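Long-range contacts in leucine aminopeptidase A1, chloroplastic (Solanum lycopersicum, PDB 5D8N), which removes N-terminal amino acids, leucine preferred, from peptides as a magnesium-dependent homohexameric M17 aminopeptidase, and also acts as a protein-folding chaperone: residues I30-K35 against L188-L193; L46-A51 against I140-A145; S120-G125 against A159-T164; K155-S160 against E200-Y205. The protein carries 1 engineered substitution. All blocks are in the same frame, centred on the assembly; numbering follows the deposited sequence.

Interaction 1: residues I30-K35 against L188-L193; sequences ISIGAK and LDILGL. With MG (magnesium ion), chain G.
Ile32 turns its CG1 back beside its own backbone nitrogen (chi1 -55°), which sends CG2 out toward the neighbouring strand; Leu188 likewise sends its touching branch out anti to the nitrogen (CG, chi1 163°), and the two meet with Ile32 CG2 3.8 Å from Leu188 CD2. Two residues along, Ile190 CD1 reaches the same methyl, so both Leu188 and Ile190 bear on this one group. The opposite face is mixed: Lys35 CB rests on Leu191 CD2, while the rest of the lysine chain turns to Asp189. It bends at chi2 (-69°) and folds back until Lys35 CE lies 3.3 Å from Asp189 OD1. The ammonium stops short of a salt bridge, NZ being 4.5 Å from OD1, and the other carboxylate oxygen, OD2, takes its hydrogen bond from Trp42. The backbones run parallel. Leu188 N donates to Ser31 O at 2.9 Å and Ile190 N to Gly33 O; Gly33 N and Lys35 N answer by donating to Leu188 O and Ile190 O. Ile32 uses its outward side differently: its carbonyl oxygen binds a magnesium ion at 2.4 Å, and five waters fill the rest of the shell. One of them, water 1, also accepts from Ile32 N at 3.0 Å, so metal and water together occupy the strand's outer rim. With helices 152-170 and 197-221 packed over the Ile32 and Leu188 face, this is the edge pair of the six-stranded mixed sheet in the macro-like N-terminal domain of the M17 family.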
# COMPACT_ATOMS: atom_id res chain seq x y z
N ILE A 30 -13.65 27.29 -40.56
CA ILE A 30 -13.57 28.71 -40.36
C ILE A 30 -12.94 29.31 -41.61
O ILE A 30 -11.99 28.76 -42.16
CB ILE A 30 -12.73 29.04 -39.11
CG1 ILE A 30 -13.42 28.44 -37.88
CG2 ILE A 30 -12.59 30.53 -38.92
CD1 ILE A 30 -12.49 28.25 -36.69
N SER A 31 -13.52 30.40 -42.09
CA SER A 31 -12.96 31.14 -43.21
C SER A 31 -11.97 32.16 -42.66
O SER A 31 -12.35 33.09 -41.95
CB SER A 31 -14.08 31.83 -43.99
OG SER A 31 -13.55 32.58 -45.07
N ILE A 32 -10.69 31.97 -42.96
CA ILE A 32 -9.64 32.82 -42.39
C ILE A 32 -8.96 33.61 -43.50
O ILE A 32 -8.54 33.06 -44.52
CB ILE A 32 -8.55 31.99 -41.67
CG1 ILE A 32 -9.21 31.11 -40.63
CG2 ILE A 32 -7.52 32.91 -41.05
CD1 ILE A 32 -8.22 30.27 -39.86
N GLY A 33 -8.82 34.91 -43.29
CA GLY A 33 -8.15 35.74 -44.26
C GLY A 33 -7.45 36.90 -43.60
O GLY A 33 -7.81 37.31 -42.48
N ALA A 34 -6.38 37.35 -44.25
CA ALA A 34 -5.67 38.54 -43.80
C ALA A 34 -6.18 39.74 -44.60
O ALA A 34 -6.40 39.60 -45.81
CB ALA A 34 -4.19 38.36 -44.01
N LYS A 35 -6.62 40.78 -43.90
CA LYS A 35 -7.27 41.96 -44.50
C LYS A 35 -6.48 43.21 -44.19
O LYS A 35 -5.82 43.28 -43.15
CB LYS A 35 -8.70 42.19 -43.99
CG LYS A 35 -9.61 40.98 -43.93
CD LYS A 35 -9.98 40.49 -45.32
CE LYS A 35 -11.00 39.37 -45.25
NZ LYS A 35 -11.17 38.73 -46.59
N LEU A 188 -12.62 34.42 -39.42
CA LEU A 188 -11.60 35.17 -38.72
C LEU A 188 -10.92 36.08 -39.73
O LEU A 188 -10.36 35.59 -40.72
CB LEU A 188 -10.57 34.22 -38.11
CG LEU A 188 -9.23 34.83 -37.68
CD1 LEU A 188 -9.36 35.75 -36.50
CD2 LEU A 188 -8.24 33.73 -37.36
N ASP A 189 -10.90 37.37 -39.41
CA ASP A 189 -10.12 38.37 -40.14
C ASP A 189 -8.91 38.73 -39.30
O ASP A 189 -9.02 39.13 -38.15
CB ASP A 189 -10.97 39.62 -40.41
CG ASP A 189 -12.14 39.35 -41.35
OD1 ASP A 189 -12.01 38.46 -42.21
OD2 ASP A 189 -13.19 40.03 -41.24
N ILE A 190 -7.73 38.49 -39.85
CA ILE A 190 -6.51 38.90 -39.22
C ILE A 190 -6.09 40.25 -39.80
O ILE A 190 -5.89 40.39 -41.00
CB ILE A 190 -5.43 37.83 -39.43
CG1 ILE A 190 -5.90 36.51 -38.81
CG2 ILE A 190 -4.12 38.27 -38.78
CD1 ILE A 190 -4.99 35.34 -39.13
N LEU A 191 -5.87 41.20 -38.91
CA LEU A 191 -5.68 42.60 -39.29
C LEU A 191 -4.31 43.11 -38.85
O LEU A 191 -3.71 42.63 -37.88
CB LEU A 191 -6.75 43.49 -38.65
CG LEU A 191 -8.21 43.07 -38.80
CD1 LEU A 191 -9.13 44.08 -38.11
CD2 LEU A 191 -8.59 42.90 -40.26
N GLY A 192 -3.79 44.03 -39.65
CA GLY A 192 -2.59 44.79 -39.31
C GLY A 192 -1.29 44.08 -39.63
O GLY A 192 -0.23 44.53 -39.19
N LEU A 193 -1.37 42.85 -40.16
CA LEU A 193 -0.17 42.04 -40.25
C LEU A 193 0.21 41.76 -41.71
O LEU A 193 1.13 40.98 -41.96
CB LEU A 193 -0.33 40.73 -39.47
CG LEU A 193 -0.47 40.84 -37.95
CD1 LEU A 193 -0.79 39.49 -37.30
CD2 LEU A 193 0.78 41.43 -37.32
MG MG G . -8.74 31.15 -45.93
O HOH W 1 -9.76 29.71 -44.63
O HOH W 2 -12.25 35.78 -43.19
O HOH W 3 -10.64 31.99 -46.31
O HOH W 4 -5.66 45.58 -41.52
O HOH W 5 -9.19 30.12 -47.93
O HOH W 6 -7.60 33.12 -47.08
O HOH W 7 -7.07 30.35 -45.73

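Interaction 2: residues L46-A51 against I140-A145; sequences LLAIGA and IAVALA
Leu46 and Ile140 project from the same face of the sheet with their chains alongside each other. Ile140 holds CG1 between its backbone N and carbonyl carbon (chi1 73°), a rotamer that places CG2 beside the nitrogen and against its neighbour, 3.8 Å from Leu46 CB. Further along this face Val142 splits its work: CG1, opposite its own nitrogen, rests 3.7 Å from the carbonyl oxygen of Ala48, while CG2 touches the Ala48 methyl. Gly50 comes next, and the lack of a side chain matters, because a CB there would crowd Leu144 CD2. On the opposite face Leu47 extends away from its nitrogen (chi1 172°) and leans across so that CD1 meets Ala141 CB at 3.9 Å. Ile49 presents CG2, not its longer branch, to Ala145, where Ile49 CG2 and Ala145 CB are 3.9 Å apart. Five N-H to O=C bonds join the parallel backbones, the most linear running from Ala48 N to Ala141 O (2.8 Å, 178° at the hydrogen). Leu124 and Ala128 of helix 119-134 pack on the Val142 face; Val39 and Trp42 pack against Leu47 and Ala141. Every side chain in the contact is buried and hydrocarbon, so the polar part of the pairing belongs wholly to the main chain, which is consistent with close apolar packing on both faces of these central strands.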
# COMPACT_ATOMS: atom_id res chain seq x y z
N LEU A 46 -16.81 40.46 -32.75
CA LEU A 46 -15.79 40.49 -31.73
C LEU A 46 -14.45 40.84 -32.33
O LEU A 46 -13.96 40.17 -33.24
CB LEU A 46 -15.69 39.14 -31.04
CG LEU A 46 -14.50 38.99 -30.07
CD1 LEU A 46 -14.70 39.81 -28.81
CD2 LEU A 46 -14.37 37.52 -29.74
N LEU A 47 -13.81 41.83 -31.73
CA LEU A 47 -12.45 42.21 -32.05
C LEU A 47 -11.58 41.87 -30.84
O LEU A 47 -11.76 42.42 -29.75
CB LEU A 47 -12.40 43.72 -32.31
CG LEU A 47 -11.00 44.33 -32.48
CD1 LEU A 47 -10.26 43.73 -33.67
CD2 LEU A 47 -11.11 45.83 -32.63
N ALA A 48 -10.58 41.04 -31.07
CA ALA A 48 -9.61 40.71 -30.04
C ALA A 48 -8.27 41.36 -30.35
O ALA A 48 -7.74 41.21 -31.46
CB ALA A 48 -9.41 39.19 -29.98
N ILE A 49 -7.72 42.04 -29.36
CA ILE A 49 -6.47 42.75 -29.51
C ILE A 49 -5.42 42.27 -28.51
O ILE A 49 -5.64 42.26 -27.30
CB ILE A 49 -6.67 44.25 -29.27
CG1 ILE A 49 -7.62 44.78 -30.34
CG2 ILE A 49 -5.33 44.98 -29.33
CD1 ILE A 49 -8.31 46.06 -29.91
N GLY A 50 -4.28 41.86 -29.05
CA GLY A 50 -3.19 41.33 -28.23
C GLY A 50 -2.30 42.48 -27.81
O GLY A 50 -1.81 43.19 -28.67
N ALA A 51 -2.18 42.70 -26.49
CA ALA A 51 -1.42 43.81 -25.97
C ALA A 51 -0.40 43.31 -24.96
O ALA A 51 -0.78 42.66 -23.98
CB ALA A 51 -2.33 44.85 -25.32
N ILE A 140 -15.18 37.19 -36.31
CA ILE A 140 -14.27 37.86 -35.41
C ILE A 140 -13.05 38.38 -36.13
O ILE A 140 -12.77 37.98 -37.27
CB ILE A 140 -13.85 36.95 -34.26
CG1 ILE A 140 -12.88 35.87 -34.73
CG2 ILE A 140 -15.08 36.34 -33.61
CD1 ILE A 140 -12.33 35.05 -33.58
N ALA A 141 -12.30 39.20 -35.42
CA ALA A 141 -11.04 39.72 -35.95
C ALA A 141 -10.03 39.68 -34.83
O ALA A 141 -10.36 39.91 -33.67
CB ALA A 141 -11.23 41.16 -36.41
N VAL A 142 -8.77 39.61 -35.22
CA VAL A 142 -7.68 39.71 -34.28
C VAL A 142 -6.65 40.64 -34.86
O VAL A 142 -6.29 40.53 -36.04
CB VAL A 142 -7.02 38.34 -34.02
CG1 VAL A 142 -5.87 38.46 -33.04
CG2 VAL A 142 -8.04 37.36 -33.48
N ALA A 143 -6.06 41.41 -33.95
CA ALA A 143 -4.94 42.29 -34.27
C ALA A 143 -3.98 42.43 -33.08
O ALA A 143 -4.37 42.18 -31.94
CB ALA A 143 -5.51 43.65 -34.62
N LEU A 144 -2.77 42.89 -33.34
CA LEU A 144 -1.83 43.30 -32.29
C LEU A 144 -1.94 44.78 -32.01
O LEU A 144 -2.13 45.57 -32.93
CB LEU A 144 -0.38 43.00 -32.67
CG LEU A 144 -0.10 41.55 -33.05
CD1 LEU A 144 1.36 41.33 -33.36
CD2 LEU A 144 -0.54 40.63 -31.91
N ALA A 145 -1.81 45.18 -30.76
CA ALA A 145 -1.87 46.59 -30.43
C ALA A 145 -0.68 47.30 -31.03
O ALA A 145 -0.76 48.49 -31.35
CB ALA A 145 -1.91 46.82 -28.93

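Interaction 3: residues S120-G125 against A159-T164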
# COMPACT_ATOMS: atom_id res chain seq x y z
N SER A 120 3.16 32.81 -27.89
CA SER A 120 2.39 33.97 -27.46
C SER A 120 1.21 34.17 -28.39
O SER A 120 0.14 34.57 -27.95
CB SER A 120 3.23 35.24 -27.45
OG SER A 120 4.32 35.08 -26.57
N TYR A 121 1.46 33.99 -29.69
CA TYR A 121 0.44 34.26 -30.69
C TYR A 121 -0.55 33.10 -30.82
O TYR A 121 -1.76 33.36 -30.93
CB TYR A 121 1.06 34.58 -32.04
CG TYR A 121 1.98 35.78 -31.97
CD1 TYR A 121 1.52 36.99 -31.47
CD2 TYR A 121 3.35 35.62 -32.14
CE1 TYR A 121 2.36 38.08 -31.32
CE2 TYR A 121 4.21 36.70 -32.00
CZ TYR A 121 3.70 37.92 -31.59
OH TYR A 121 4.51 39.01 -31.42
N HIS A 122 -0.08 31.87 -30.58
CA HIS A 122 -0.99 30.76 -30.32
C HIS A 122 -1.95 31.07 -29.17
O HIS A 122 -3.15 30.86 -29.30
CB HIS A 122 -0.23 29.50 -29.95
CG HIS A 122 0.56 28.93 -31.08
ND1 HIS A 122 1.59 28.05 -30.89
CD2 HIS A 122 0.41 29.06 -32.42
CE1 HIS A 122 2.03 27.62 -32.06
NE2 HIS A 122 1.35 28.25 -33.01
N SER A 123 -1.42 31.55 -28.05
CA SER A 123 -2.27 31.88 -26.91
C SER A 123 -3.28 32.96 -27.26
O SER A 123 -4.41 32.95 -26.76
CB SER A 123 -1.42 32.33 -25.71
OG SER A 123 -0.70 31.21 -25.24
N LEU A 124 -2.80 34.00 -27.94
CA LEU A 124 -3.66 35.09 -28.35
C LEU A 124 -4.83 34.51 -29.14
O LEU A 124 -5.98 34.81 -28.85
CB LEU A 124 -2.91 36.12 -29.19
CG LEU A 124 -3.76 37.22 -29.82
CD1 LEU A 124 -4.51 38.01 -28.76
CD2 LEU A 124 -2.90 38.18 -30.62
N GLY A 125 -4.54 33.66 -30.11
CA GLY A 125 -5.60 33.03 -30.88
C GLY A 125 -6.55 32.22 -30.01
O GLY A 125 -7.77 32.23 -30.27
N ALA A 159 0.68 35.99 -37.79
CA ALA A 159 -0.65 35.81 -38.32
C ALA A 159 -0.98 34.34 -38.35
O ALA A 159 -2.09 33.95 -38.00
CB ALA A 159 -0.77 36.41 -39.72
N SER A 160 -0.04 33.51 -38.81
CA SER A 160 -0.32 32.09 -38.94
C SER A 160 -0.44 31.38 -37.59
O SER A 160 -1.26 30.47 -37.41
CB SER A 160 0.70 31.38 -39.82
OG SER A 160 1.95 31.36 -39.18
N ALA A 161 0.30 31.88 -36.61
CA ALA A 161 0.21 31.41 -35.23
C ALA A 161 -1.10 31.85 -34.56
O ALA A 161 -1.73 31.05 -33.88
CB ALA A 161 1.39 31.92 -34.41
N ILE A 162 -1.57 33.06 -34.86
CA ILE A 162 -2.89 33.50 -34.41
C ILE A 162 -3.98 32.59 -34.98
O ILE A 162 -4.87 32.13 -34.25
CB ILE A 162 -3.15 34.95 -34.81
CG1 ILE A 162 -2.34 35.92 -33.94
CG2 ILE A 162 -4.63 35.31 -34.71
CD1 ILE A 162 -2.22 37.33 -34.51
N ALA A 163 -3.88 32.30 -36.28
CA ALA A 163 -4.83 31.44 -36.95
C ALA A 163 -4.87 30.08 -36.29
O ALA A 163 -5.94 29.53 -36.07
CB ALA A 163 -4.47 31.30 -38.44
N THR A 164 -3.70 29.51 -36.04
CA THR A 164 -3.57 28.21 -35.38
C THR A 164 -4.28 28.24 -34.02
O THR A 164 -5.10 27.37 -33.70
CB THR A 164 -2.08 27.86 -35.19
OG1 THR A 164 -1.45 27.67 -36.47
CG2 THR A 164 -1.91 26.66 -34.35
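Ser160 O is gripped twice by Thr164, the residue whose methyl faces His122: Thr164 N and Thr164 OG1 each donate to it at 3.0 Å, from opposite faces of the carbonyl plane. This belongs to a pair of neighbouring helices, 119-134 and 152-170, which lie together on one face of the N-terminal domain's sheet and alternate with its parallel strands in beta-alpha-beta fashion. Their short segments cross at 44° with the axes only 6.8 Å apart. Gly125 makes that closeness possible. Its CA makes a C-H...O contact with Ile162 O at 3.6 Å, and a CB on that side would clash with the same oxygen. With OG1 turned back to its own helix beside the backbone N (chi1 -66°), Thr164 offers CG2 to the His122 imidazole, which it meets obliquely. The ring's CD2 edge approaches Ala161 O in plane, 3.3 Å away, and CD2 also leans on the Ala161 methyl. An alanine in place of His122 removes the ring, and would probably open a gap beside Ala161 O and leave the Thr164 methyl without its partner from helix 119-134. Tyr121 touches through its root, not its ring, with CB 3.6 Å from Ala161 CB. Nearer the sheet, where Val142 lies beneath both helices, Leu124 and Ile162 run side by side, and Leu124 CD2 stands 4.0 Å from Ile162 CD1.

Interaction 4: residues K155-S160 against E200-Y205; sequences KINSAS and ERKIKY
The flat group that takes part here is the Asn157 carboxamide, and it meets Lys202 through its oxygen: OD1 lies 3.4 Å from Lys202 CE. The ammonium is farther off, with NZ 3.9 Å from OD1, longer than a hydrogen bond, so the touch is to the lysine's last carbon. This is helix-on-helix packing within the alpha/beta N-terminal domain. Helices 152-170 and 197-221, with strand 187-191 between them in the chain, run in roughly the same direction, 35° apart, their short segments 8.7 Å axis to axis. Lys202 is at the centre of it, touching Ile156, Asn157 and Ser160. Its CG stands opposite the backbone nitrogen (chi1 -164°), which aims the chain at the other helix, and the kink at chi2 (76°) then turns CD and CE across the direction of that helix, toward the Asn157 carboxamide. At the root of the chain Ile156 comes in from the side, crossing it at about a right angle; Ile156 CG2 and Lys202 CB are 3.5 Å apart, tighter than usual. With the chain cut back to a methyl, as in an alanine here, Asn157 OD1 would probably lose its CE neighbour and Ser160 the CG packed on it. On the sheet side of the contact, Ile203 packs on Ile32 and Ala34, and Glu200 accepts a hydrogen bond from the backbone of Ala34, tying the helix to the edge strand. Ser160 is where the backbones come closest, its CA 4.7 Å from Ile203 CA. There Ser160 CB sits 3.5 Å from Lys202 CG.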
# COMPACT_ATOMS: atom_id res chain seq x y z
N LYS A 155 5.61 39.28 -39.04
CA LYS A 155 4.19 39.53 -39.00
C LYS A 155 3.41 38.37 -39.62
O LYS A 155 2.34 38.00 -39.14
CB LYS A 155 3.84 40.79 -39.76
CG LYS A 155 4.33 42.07 -39.12
CD LYS A 155 3.63 43.18 -39.87
CE LYS A 155 4.53 44.36 -40.14
NZ LYS A 155 3.69 45.40 -40.79
N ILE A 156 3.90 37.87 -40.74
CA ILE A 156 3.32 36.71 -41.39
C ILE A 156 3.28 35.55 -40.39
O ILE A 156 2.26 34.86 -40.31
CB ILE A 156 4.07 36.35 -42.68
CG1 ILE A 156 3.68 37.34 -43.79
CG2 ILE A 156 3.77 34.93 -43.12
CD1 ILE A 156 4.58 37.28 -45.01
N ASN A 157 4.37 35.33 -39.67
CA ASN A 157 4.47 34.20 -38.75
C ASN A 157 3.55 34.39 -37.55
O ASN A 157 2.92 33.44 -37.11
CB ASN A 157 5.91 34.03 -38.26
CG ASN A 157 6.85 33.52 -39.34
OD1 ASN A 157 6.43 32.96 -40.36
ND2 ASN A 157 8.15 33.64 -39.09
N SER A 158 3.38 35.63 -37.11
CA SER A 158 2.40 35.93 -36.06
C SER A 158 0.97 35.67 -36.54
O SER A 158 0.17 35.10 -35.83
CB SER A 158 2.50 37.37 -35.57
OG SER A 158 3.75 37.53 -34.92
N ALA A 159 0.68 35.99 -37.79
CA ALA A 159 -0.65 35.81 -38.32
C ALA A 159 -0.98 34.34 -38.35
O ALA A 159 -2.09 33.95 -38.00
CB ALA A 159 -0.77 36.41 -39.72
N SER A 160 -0.04 33.51 -38.81
CA SER A 160 -0.32 32.09 -38.94
C SER A 160 -0.44 31.38 -37.59
O SER A 160 -1.26 30.47 -37.41
CB SER A 160 0.70 31.38 -39.82
OG SER A 160 1.95 31.36 -39.18
N GLU A 200 -1.22 34.65 -47.01
CA GLU A 200 -2.25 33.65 -47.25
C GLU A 200 -1.72 32.22 -47.37
O GLU A 200 -2.36 31.29 -46.85
CB GLU A 200 -3.12 34.00 -48.45
CG GLU A 200 -3.95 35.26 -48.26
CD GLU A 200 -4.96 35.20 -47.11
OE1 GLU A 200 -5.48 34.11 -46.77
OE2 GLU A 200 -5.45 36.30 -46.75
N ARG A 201 -0.55 32.04 -47.99
CA ARG A 201 0.11 30.74 -48.02
C ARG A 201 0.45 30.26 -46.61
O ARG A 201 0.37 29.07 -46.31
CB ARG A 201 1.38 30.74 -48.88
CG ARG A 201 1.10 30.70 -50.38
CD ARG A 201 2.34 30.38 -51.23
NE ARG A 201 3.38 31.41 -51.13
CZ ARG A 201 3.41 32.52 -51.87
NH1 ARG A 201 2.43 32.78 -52.73
NH2 ARG A 201 4.38 33.40 -51.69
N LYS A 202 0.92 31.18 -45.78
CA LYS A 202 1.34 30.80 -44.44
C LYS A 202 0.13 30.42 -43.58
O LYS A 202 0.18 29.47 -42.79
CB LYS A 202 2.09 31.96 -43.80
CG LYS A 202 2.89 31.54 -42.57
CD LYS A 202 4.18 30.80 -42.91
CE LYS A 202 4.80 30.21 -41.65
NZ LYS A 202 6.06 29.45 -41.92
N ILE A 203 -0.97 31.13 -43.77
CA ILE A 203 -2.20 30.82 -43.07
C ILE A 203 -2.68 29.44 -43.51
O ILE A 203 -3.16 28.68 -42.67
CB ILE A 203 -3.28 31.90 -43.30
CG1 ILE A 203 -2.91 33.18 -42.54
CG2 ILE A 203 -4.67 31.43 -42.89
CD1 ILE A 203 -3.72 34.39 -42.97
N LYS A 204 -2.59 29.16 -44.80
CA LYS A 204 -3.03 27.89 -45.34
C LYS A 204 -2.19 26.74 -44.74
O LYS A 204 -2.70 25.65 -44.46
CB LYS A 204 -2.91 27.94 -46.86
CG LYS A 204 -3.82 26.99 -47.59
CD LYS A 204 -5.28 27.41 -47.59
CE LYS A 204 -6.00 26.84 -48.81
NZ LYS A 204 -5.80 25.38 -49.02
N TYR A 205 -0.88 26.96 -44.67
CA TYR A 205 0.02 25.99 -44.06
C TYR A 205 -0.47 25.69 -42.65
O TYR A 205 -0.59 24.52 -42.28
CB TYR A 205 1.47 26.52 -44.03
CG TYR A 205 2.43 25.78 -43.12
CD1 TYR A 205 2.99 24.55 -43.47
CD2 TYR A 205 2.89 26.37 -41.96
CE1 TYR A 205 3.83 23.86 -42.60
CE2 TYR A 205 3.80 25.72 -41.13
CZ TYR A 205 4.23 24.46 -41.44
OH TYR A 205 5.14 23.82 -40.60

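In the fold
All four contacts belong to one sheet and the helices on one of its faces. Interactions 1 and 2, centres 10 Å apart, are joined because strands 187-191 and 139-144 are neighbours: Asp189 N meets Ile140 O at 2.9 Å. Interactions 3 and 4 share Ala159 and Ser160, so helix 152-170 lies between helix 119-134 (interaction 3) and helix 197-221 (interaction 4). Leu124 CD2 lies 3.6 Å from Leu144 CD2, setting interaction 3 on interaction 2, and Ile203 CG2 sits 3.7 Å from Ile32 CG2, setting interaction 4 on interaction 1. The Ile203 side chain is about 5 Å from the magnesium ion of interaction 1. None of the four reaches the catalytic metal site.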